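Local coordinates for protein eukaryotic initiation factor 4F subunit p150 (Saccharomyces cerevisiae, PDB 2VSO) that serves as the scaffold subunit of the mRNA cap-binding complex eIF4F, on which the translation apparatus begins to assemble, and works with polyadenylate-binding protein to bring mRNA ends together, at residues C[42-47]-C[57-62]; C[86-91]-C[169-174]; C[209-214]-C[261-266]. One frame throughout, in Å; residues are numbered along the deposited sequence.

Interaction 1: C[42-47]-C[57-62]; sequences SLLNKL and SEILAI
Two successive helices of the all-helical, HEAT-type MIF4G domain, the eIF4A-binding middle domain of the factor, 33-45 and 52-64, pack here through L43 and I59, whose CA atoms lie 6.7 Å apart. No hydrogen bond joins the two segments. L43 and I59 run past each other in opposite directions, CB of L43 resting 3.5 Å from CG1 of I59. The side chain of L43 then forks. Its CD1 branch meets I62 tip to tip, with CD1 of each residue 3.7 Å from that of the other, while CD2 lies across the stem of E58, 3.9 Å from E58 CB. The carboxylate of E58 is engaged beyond this apolar seam, where OE1 forms a salt bridge with a basic side chain of another protein's chain; N45 and K46 also hydrogen-bond to that chain's backbone. Around the seam, L43 also touches I55, and I59 reaches M40 and L99, the latter on helix 93-106. With CG1 of I59 opposite its carbonyl carbon and beside the backbone N (chi1 -69°), the arm of I59 runs on to CD1. There it crosses L44 at about a right angle, its CD1 lying 3.7 Å from L44 CD2.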
loop_
_atom_site.group_PDB
_atom_site.type_symbol
_atom_site.label_atom_id
_atom_site.label_comp_id
_atom_site.label_asym_id
_atom_site.label_seq_id
_atom_site.Cartn_x
_atom_site.Cartn_y
_atom_site.Cartn_z
ATOM N N SER C 42 22.141 6.391 5.179
ATOM C CA SER C 42 22.392 5.448 4.105
ATOM C C SER C 42 22.104 4.029 4.568
ATOM O O SER C 42 21.486 3.251 3.851
ATOM C CB SER C 42 23.835 5.574 3.607
ATOM O OG SER C 42 24.003 4.940 2.343
ATOM N N LEU C 43 22.531 3.690 5.774
ATOM C CA LEU C 43 22.303 2.344 6.256
ATOM C C LEU C 43 20.843 2.076 6.631
ATOM O O LEU C 43 20.364 0.957 6.487
ATOM C CB LEU C 43 23.234 2.029 7.414
ATOM C CG LEU C 43 24.677 1.856 6.950
ATOM C CD1 LEU C 43 25.647 1.889 8.124
ATOM C CD2 LEU C 43 24.805 0.562 6.177
ATOM N N LEU C 44 20.130 3.092 7.091
ATOM C CA LEU C 44 18.735 2.901 7.463
ATOM C C LEU C 44 17.812 2.860 6.226
ATOM O O LEU C 44 16.775 2.198 6.243
ATOM C CB LEU C 44 18.297 3.968 8.456
ATOM C CG LEU C 44 18.819 3.719 9.875
ATOM C CD1 LEU C 44 18.257 4.735 10.846
ATOM C CD2 LEU C 44 18.496 2.307 10.349
ATOM N N ASN C 45 18.210 3.560 5.166
ATOM C CA ASN C 45 17.475 3.565 3.902
ATOM C C ASN C 45 17.617 2.240 3.169
ATOM O O ASN C 45 16.781 1.891 2.344
ATOM C CB ASN C 45 17.978 4.680 2.974
ATOM C CG ASN C 45 17.495 6.056 3.387
ATOM O OD1 ASN C 45 16.423 6.209 3.995
ATOM N ND2 ASN C 45 18.293 7.071 3.058
ATOM N N LYS C 46 18.691 1.514 3.467
ATOM C CA LYS C 46 18.999 0.254 2.794
ATOM C C LYS C 46 18.457 -0.949 3.551
ATOM O O LYS C 46 18.492 -2.070 3.048
ATOM C CB LYS C 46 20.514 0.077 2.653
ATOM C CG LYS C 46 21.191 1.122 1.856
ATOM C CD LYS C 46 22.674 0.810 1.705
ATOM C CE LYS C 46 23.276 1.650 0.594
ATOM N NZ LYS C 46 24.734 1.489 0.518
ATOM N N LEU C 47 17.978 -0.723 4.766
ATOM C CA LEU C 47 17.520 -1.823 5.603
ATOM C C LEU C 47 16.291 -2.502 5.016
ATOM O O LEU C 47 15.200 -1.932 4.996
ATOM C CB LEU C 47 17.225 -1.356 7.028
ATOM C CG LEU C 47 16.938 -2.526 7.970
ATOM C CD1 LEU C 47 18.197 -3.344 8.208
ATOM C CD2 LEU C 47 16.345 -2.051 9.290
ATOM N N SER C 57 24.699 -5.395 10.476
ATOM C CA SER C 57 26.077 -5.632 10.893
ATOM C C SER C 57 26.866 -4.348 10.721
ATOM O O SER C 57 27.740 -4.022 11.528
ATOM C CB SER C 57 26.725 -6.741 10.070
ATOM O OG SER C 57 27.506 -6.196 9.023
ATOM N N GLU C 58 26.563 -3.613 9.661
ATOM C CA GLU C 58 27.263 -2.362 9.430
ATOM C C GLU C 58 26.818 -1.268 10.398
ATOM O O GLU C 58 27.630 -0.466 10.852
ATOM C CB GLU C 58 27.128 -1.933 7.973
ATOM C CG GLU C 58 27.568 -3.030 7.017
ATOM C CD GLU C 58 28.194 -2.494 5.753
ATOM O OE1 GLU C 58 28.829 -3.290 5.027
ATOM O OE2 GLU C 58 28.059 -1.279 5.493
ATOM N N ILE C 59 25.537 -1.245 10.736
ATOM C CA ILE C 59 25.037 -0.297 11.725
ATOM C C ILE C 59 25.614 -0.591 13.119
ATOM O O ILE C 59 25.714 0.297 13.967
ATOM C CB ILE C 59 23.502 -0.298 11.766
ATOM C CG1 ILE C 59 22.956 0.309 10.470
ATOM C CG2 ILE C 59 22.971 0.447 13.012
ATOM C CD1 ILE C 59 21.465 0.145 10.304
ATOM N N LEU C 60 26.004 -1.840 13.350
ATOM C CA LEU C 60 26.560 -2.229 14.642
ATOM C C LEU C 60 28.056 -1.867 14.757
ATOM O O LEU C 60 28.577 -1.694 15.861
ATOM C CB LEU C 60 26.315 -3.722 14.900
ATOM C CG LEU C 60 27.116 -4.430 15.992
ATOM C CD1 LEU C 60 26.729 -3.937 17.368
ATOM C CD2 LEU C 60 26.919 -5.936 15.877
ATOM N N ALA C 61 28.738 -1.750 13.617
ATOM C CA ALA C 61 30.134 -1.319 13.603
ATOM C C ALA C 61 30.205 0.172 13.865
ATOM O O ALA C 61 31.192 0.677 14.404
ATOM C CB ALA C 61 30.796 -1.650 12.272
ATOM N N ILE C 62 29.159 0.882 13.461
ATOM C CA ILE C 62 29.079 2.310 13.719
ATOM C C ILE C 62 28.753 2.506 15.188
ATOM O O ILE C 62 29.316 3.381 15.842
ATOM C CB ILE C 62 28.022 2.983 12.816
ATOM C CG1 ILE C 62 28.496 2.996 11.369
ATOM C CG2 ILE C 62 27.739 4.397 13.252
ATOM C CD1 ILE C 62 27.659 3.875 10.482
#

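Interaction 2: C[86-91]-C[169-174]; sequences ACDEPH and AKRRGL
D88, near the C-terminal end of helix 73-88, meets R171 and R172 of helix 163-185 in a salt-bridge network. Both bridges use a single carboxylate oxygen: D88 OD2 lies 2.9 Å from NH2 of R171 and 2.8 Å from NE of R172. As hydrogen bonds both are weak, because the N-H groups point well off the oxygen, at angles near 117°. The two arginines are turned differently. The guanidinium of R171 is only 19° from the carboxylate plane, whereas that of R172 is steeply inclined to it and has D88 OD1 over one face. A third, weak hydrogen bond runs from R171 NH1 to the backbone O of D88 at 3.3 Å, with that oxygen in plane at the guanidinium edge. R171 thus reaches both the side chain and, weakly, the main chain of D88. Its chain leaves with CG opposite the backbone N (chi1 166°) and bends at chi3 to bring the guanidinium round to the aspartate.

The remaining contacts are van der Waals ones, several of them to the backbone. CG of R172 sits over one face of the R171 guanidinium, offset toward its rim, so the two arginines overlap. The helices come close at C87 and R172, with the O of C87 3.7 Å from the CA of R172 and CB of C87 3.8 Å from the O of R172. Further along helix 163-185, L176 packs on C87 and F179 on A86.

Two cationic groups sharing one carboxylate oxygen would be expected to favour the ionised form of D88, and the anion in turn probably eases the approach of the two guanidinium groups. With all three N-H groups that reach D88 poorly aimed, the attraction is likely to be more electrostatic than directional.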
loop_
_atom_site.group_PDB
_atom_site.type_symbol
_atom_site.label_atom_id
_atom_site.label_comp_id
_atom_site.label_asym_id
_atom_site.label_seq_id
_atom_site.Cartn_x
_atom_site.Cartn_y
_atom_site.Cartn_z
ATOM N N ALA C 86 12.320 4.733 12.672
ATOM C CA ALA C 86 11.212 3.850 13.005
ATOM C C ALA C 86 9.885 4.603 13.087
ATOM O O ALA C 86 8.853 4.101 12.646
ATOM C CB ALA C 86 11.498 3.099 14.313
ATOM N N CYS C 87 9.933 5.803 13.653
ATOM C CA CYS C 87 8.752 6.640 13.858
ATOM C C CYS C 87 8.170 7.213 12.560
ATOM O O CYS C 87 6.998 7.583 12.527
ATOM C CB CYS C 87 9.098 7.792 14.815
ATOM S SG CYS C 87 9.497 7.248 16.497
ATOM N N ASP C 88 8.984 7.298 11.504
ATOM C CA ASP C 88 8.535 7.845 10.215
ATOM C C ASP C 88 8.229 6.764 9.174
ATOM O O ASP C 88 7.663 7.044 8.115
ATOM C CB ASP C 88 9.593 8.785 9.632
ATOM C CG ASP C 88 9.716 10.072 10.402
ATOM O OD1 ASP C 88 10.858 10.509 10.646
ATOM O OD2 ASP C 88 8.672 10.647 10.771
ATOM N N GLU C 89 8.640 5.538 9.468
ATOM C CA GLU C 89 8.492 4.427 8.545
ATOM C C GLU C 89 7.875 3.241 9.273
ATOM O O GLU C 89 8.458 2.164 9.310
ATOM C CB GLU C 89 9.837 4.069 7.885
ATOM C CG GLU C 89 10.403 5.226 7.070
ATOM C CD GLU C 89 11.628 4.868 6.203
ATOM O OE1 GLU C 89 12.083 5.741 5.418
ATOM O OE2 GLU C 89 12.138 3.731 6.300
ATOM N N PRO C 90 6.670 3.452 9.832
ATOM C CA PRO C 90 5.901 2.502 10.640
ATOM C C PRO C 90 5.815 1.140 9.991
ATOM O O PRO C 90 5.815 0.130 10.692
ATOM C CB PRO C 90 4.505 3.127 10.671
ATOM C CG PRO C 90 4.739 4.566 10.490
ATOM C CD PRO C 90 5.889 4.670 9.548
ATOM N N HIS C 91 5.723 1.117 8.666
ATOM C CA HIS C 91 5.606 -0.138 7.945
ATOM C C HIS C 91 6.790 -1.050 8.243
ATOM O O HIS C 91 6.693 -2.269 8.112
ATOM C CB HIS C 91 5.480 0.105 6.435
ATOM C CG HIS C 91 5.208 -1.136 5.646
ATOM N ND1 HIS C 91 3.961 -1.728 5.592
ATOM C CD2 HIS C 91 6.019 -1.912 4.887
ATOM C CE1 HIS C 91 4.016 -2.806 4.833
ATOM N NE2 HIS C 91 5.257 -2.942 4.393
ATOM N N ALA C 169 3.471 15.531 13.569
ATOM C CA ALA C 169 3.586 15.343 15.000
ATOM C C ALA C 169 2.775 14.156 15.516
ATOM O O ALA C 169 3.233 13.406 16.383
ATOM C CB ALA C 169 3.163 16.594 15.708
ATOM N N LYS C 170 1.564 13.997 15.002
ATOM C CA LYS C 170 0.704 12.912 15.449
ATOM C C LYS C 170 1.188 11.645 14.778
ATOM O O LYS C 170 1.407 10.622 15.421
ATOM C CB LYS C 170 -0.754 13.196 15.088
ATOM C CG LYS C 170 -1.729 12.107 15.478
ATOM C CD LYS C 170 -3.156 12.533 15.185
ATOM C CE LYS C 170 -4.128 11.397 15.386
ATOM N NZ LYS C 170 -5.394 11.654 14.655
ATOM N N ARG C 171 1.384 11.725 13.476
ATOM C CA ARG C 171 1.843 10.576 12.727
ATOM C C ARG C 171 3.077 9.981 13.427
ATOM O O ARG C 171 3.130 8.781 13.713
ATOM C CB ARG C 171 2.115 10.981 11.275
ATOM C CG ARG C 171 2.892 9.976 10.473
ATOM C CD ARG C 171 3.299 10.547 9.126
ATOM N NE ARG C 171 4.448 11.443 9.231
ATOM C CZ ARG C 171 5.714 11.067 9.059
ATOM N NH1 ARG C 171 6.004 9.804 8.769
ATOM N NH2 ARG C 171 6.691 11.956 9.177
ATOM N N ARG C 172 4.045 10.835 13.744
ATOM C CA ARG C 172 5.302 10.390 14.345
ATOM C C ARG C 172 5.128 9.885 15.771
ATOM O O ARG C 172 5.753 8.910 16.167
ATOM C CB ARG C 172 6.354 11.499 14.293
ATOM C CG ARG C 172 6.860 11.777 12.891
ATOM C CD ARG C 172 7.824 12.944 12.863
ATOM N NE ARG C 172 8.231 13.274 11.501
ATOM C CZ ARG C 172 8.999 14.311 11.187
ATOM N NH1 ARG C 172 9.440 15.121 12.143
ATOM N NH2 ARG C 172 9.326 14.544 9.923
ATOM N N GLY C 173 4.280 10.546 16.545
ATOM C CA GLY C 173 3.950 10.045 17.866
ATOM C C GLY C 173 3.361 8.645 17.798
ATOM O O GLY C 173 3.832 7.738 18.483
ATOM N N LEU C 174 2.332 8.472 16.968
ATOM C CA LEU C 174 1.682 7.175 16.791
ATOM C C LEU C 174 2.627 6.132 16.199
ATOM O O LEU C 174 2.531 4.962 16.515
ATOM C CB LEU C 174 0.410 7.316 15.940
ATOM C CG LEU C 174 -0.659 8.040 16.754
ATOM C CD1 LEU C 174 -2.022 8.013 16.089
ATOM C CD2 LEU C 174 -0.710 7.405 18.147
#

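Interaction 3: C[209-214]-C[261-266]; sequences PSEETL and KISSRI
The carboxylate of E211 is the flat group of this contact, and CG1 of I266 lies over one of its faces, 3.6 Å from E211 CD. S263 N meets OE2 of E211 nearly along the C-O axis, with an N-to-O distance of 3.1 Å and an N-H...O angle of 160°. The chain of E211 leaves with CG beside its own backbone N (chi1 -75°) and runs extended from there, which carries the carboxylate across to the start of the neighbouring helix. S263 is the N-cap of that helix: its OG accepts from I266 N at 3.3 Å, nearly straight at 163°. E211 thereby holds the backbone N-H of the capping residue, while S263 covers an amide of the first turn. The helix start would be expected to favour a negative charge here, although an acidic side chain of another protein's chain also approaches it.

An apolar patch accompanies the polar pair. CB of L214 rests 4.0 Å from CG2 of I266, the side chains crossing at about a right angle, and CD1 of L214 lies 4.2 Å from CG2 of I262. I256 of helix 242-257 touches both L214 and I262, and L205 of helix 191-206 also packs on L214. Shortening E211 to an alanine would probably leave the S263 N-H without this acceptor and take the carboxylate cover off CG1 of I266. Nearby, R265 is engaged by E215, one turn along the helix from E211. Two helix starts, 211-228 and 264-278, are thus joined side by side with helix 242-257 between them in sequence, a lateral packing of alternate helices typical of the HEAT-type solenoid of the MIF4G domain.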
loop_
_atom_site.group_PDB
_atom_site.type_symbol
_atom_site.label_atom_id
_atom_site.label_comp_id
_atom_site.label_asym_id
_atom_site.label_seq_id
_atom_site.Cartn_x
_atom_site.Cartn_y
_atom_site.Cartn_z
ATOM N N PRO C 209 -12.082 10.210 20.243
ATOM C CA PRO C 209 -10.891 9.623 19.617
ATOM C C PRO C 209 -10.959 9.674 18.100
ATOM O O PRO C 209 -12.012 9.403 17.532
ATOM C CB PRO C 209 -10.932 8.159 20.081
ATOM C CG PRO C 209 -12.082 8.064 21.082
ATOM C CD PRO C 209 -13.005 9.178 20.740
ATOM N N SER C 210 -9.847 10.017 17.458
ATOM C CA SER C 210 -9.785 10.030 16.006
ATOM C C SER C 210 -9.589 8.603 15.512
ATOM O O SER C 210 -9.268 7.712 16.289
ATOM C CB SER C 210 -8.653 10.932 15.513
ATOM O OG SER C 210 -7.387 10.368 15.812
ATOM N N GLU C 211 -9.787 8.376 14.223
ATOM C CA GLU C 211 -9.693 7.020 13.710
ATOM C C GLU C 211 -8.256 6.485 13.647
ATOM O O GLU C 211 -8.032 5.287 13.791
ATOM C CB GLU C 211 -10.431 6.886 12.376
ATOM C CG GLU C 211 -11.941 6.860 12.576
ATOM C CD GLU C 211 -12.708 6.403 11.354
ATOM O OE1 GLU C 211 -12.102 6.315 10.262
ATOM O OE2 GLU C 211 -13.923 6.139 11.495
ATOM N N GLU C 212 -7.286 7.370 13.454
ATOM C CA GLU C 212 -5.883 6.971 13.493
ATOM C C GLU C 212 -5.472 6.467 14.881
ATOM O O GLU C 212 -4.716 5.508 15.003
ATOM C CB GLU C 212 -4.977 8.127 13.071
ATOM C CG GLU C 212 -5.430 8.848 11.817
ATOM C CD GLU C 212 -4.438 9.899 11.389
ATOM O OE1 GLU C 212 -3.350 9.960 12.003
ATOM O OE2 GLU C 212 -4.743 10.662 10.447
ATOM N N THR C 213 -5.977 7.116 15.925
ATOM C CA THR C 213 -5.667 6.718 17.293
ATOM C C THR C 213 -6.228 5.340 17.623
ATOM O O THR C 213 -5.521 4.488 18.161
ATOM C CB THR C 213 -6.172 7.765 18.309
ATOM O OG1 THR C 213 -5.313 8.909 18.264
ATOM C CG2 THR C 213 -6.155 7.208 19.702
ATOM N N LEU C 214 -7.501 5.139 17.289
ATOM C CA LEU C 214 -8.189 3.860 17.463
ATOM C C LEU C 214 -7.507 2.745 16.686
ATOM O O LEU C 214 -7.358 1.631 17.173
ATOM C CB LEU C 214 -9.623 3.986 16.968
ATOM C CG LEU C 214 -10.567 4.800 17.830
ATOM C CD1 LEU C 214 -11.720 5.277 16.984
ATOM C CD2 LEU C 214 -11.029 3.950 19.006
ATOM N N LYS C 261 -19.741 7.643 17.048
ATOM C CA LYS C 261 -20.082 7.427 15.648
ATOM C C LYS C 261 -18.811 7.217 14.830
ATOM O O LYS C 261 -18.125 8.172 14.469
ATOM C CB LYS C 261 -20.904 8.598 15.093
ATOM C CG LYS C 261 -21.547 8.309 13.742
ATOM C CD LYS C 261 -22.631 9.320 13.395
ATOM C CE LYS C 261 -23.860 9.155 14.281
ATOM N NZ LYS C 261 -25.021 9.936 13.762
ATOM N N ILE C 262 -18.510 5.952 14.552
ATOM C CA ILE C 262 -17.285 5.566 13.862
ATOM C C ILE C 262 -17.583 4.715 12.621
ATOM O O ILE C 262 -18.607 4.045 12.536
ATOM C CB ILE C 262 -16.334 4.772 14.805
ATOM C CG1 ILE C 262 -17.099 3.636 15.481
ATOM C CG2 ILE C 262 -15.733 5.687 15.861
ATOM C CD1 ILE C 262 -16.285 2.816 16.409
ATOM N N SER C 263 -16.669 4.745 11.661
ATOM C CA SER C 263 -16.790 3.950 10.459
ATOM C C SER C 263 -16.997 2.492 10.829
ATOM O O SER C 263 -16.493 2.025 11.839
ATOM C CB SER C 263 -15.539 4.108 9.590
ATOM O OG SER C 263 -14.523 3.209 9.985
ATOM N N SER C 264 -17.755 1.780 10.007
ATOM C CA SER C 264 -18.002 0.368 10.228
ATOM C C SER C 264 -16.689 -0.380 10.335
ATOM O O SER C 264 -16.570 -1.316 11.111
ATOM C CB SER C 264 -18.832 -0.221 9.077
ATOM O OG SER C 264 -20.186 0.176 9.163
ATOM N N ARG C 265 -15.714 0.027 9.529
ATOM C CA ARG C 265 -14.431 -0.661 9.446
ATOM C C ARG C 265 -13.764 -0.709 10.818
ATOM O O ARG C 265 -13.280 -1.761 11.237
ATOM C CB ARG C 265 -13.527 0.052 8.436
ATOM C CG ARG C 265 -12.353 -0.757 7.942
ATOM C CD ARG C 265 -11.546 0.043 6.940
ATOM N NE ARG C 265 -10.850 1.143 7.592
ATOM C CZ ARG C 265 -9.647 1.037 8.145
ATOM N NH1 ARG C 265 -8.995 -0.124 8.107
ATOM N NH2 ARG C 265 -9.101 2.095 8.729
ATOM N N ILE C 266 -13.756 0.436 11.509
ATOM C CA ILE C 266 -13.149 0.556 12.833
ATOM C C ILE C 266 -13.992 -0.140 13.890
ATOM O O ILE C 266 -13.459 -0.728 14.830
ATOM C CB ILE C 266 -12.940 2.034 13.264
ATOM C CG1 ILE C 266 -12.341 2.860 12.134
ATOM C CG2 ILE C 266 -12.009 2.105 14.443
ATOM C CD1 ILE C 266 -10.868 2.644 11.951
#

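From the N terminus the three contacts follow in series, each closing before the next opens, so none nests in or crosses another. Interaction 1 closes a short loop, nine residues long, between helices 33-45 and 52-64. Helix 73-88 is the next helix in the chain, and its end opens interaction 2, which spans 77 residues to reach helix 163-185. Interaction 3 then brackets 46 residues, bringing helix 264-278 back beside helix 211-228. Interactions 2 and 3 touch: K170 NZ lies 2.6 Å from S210 OG, a probable hydrogen bond. Interactions 1 and 3, their centres about 37 Å apart, lie on opposite sides of the chain's centre, with interaction 2, which joins helices 73-88 and 163-185, nearer that centre.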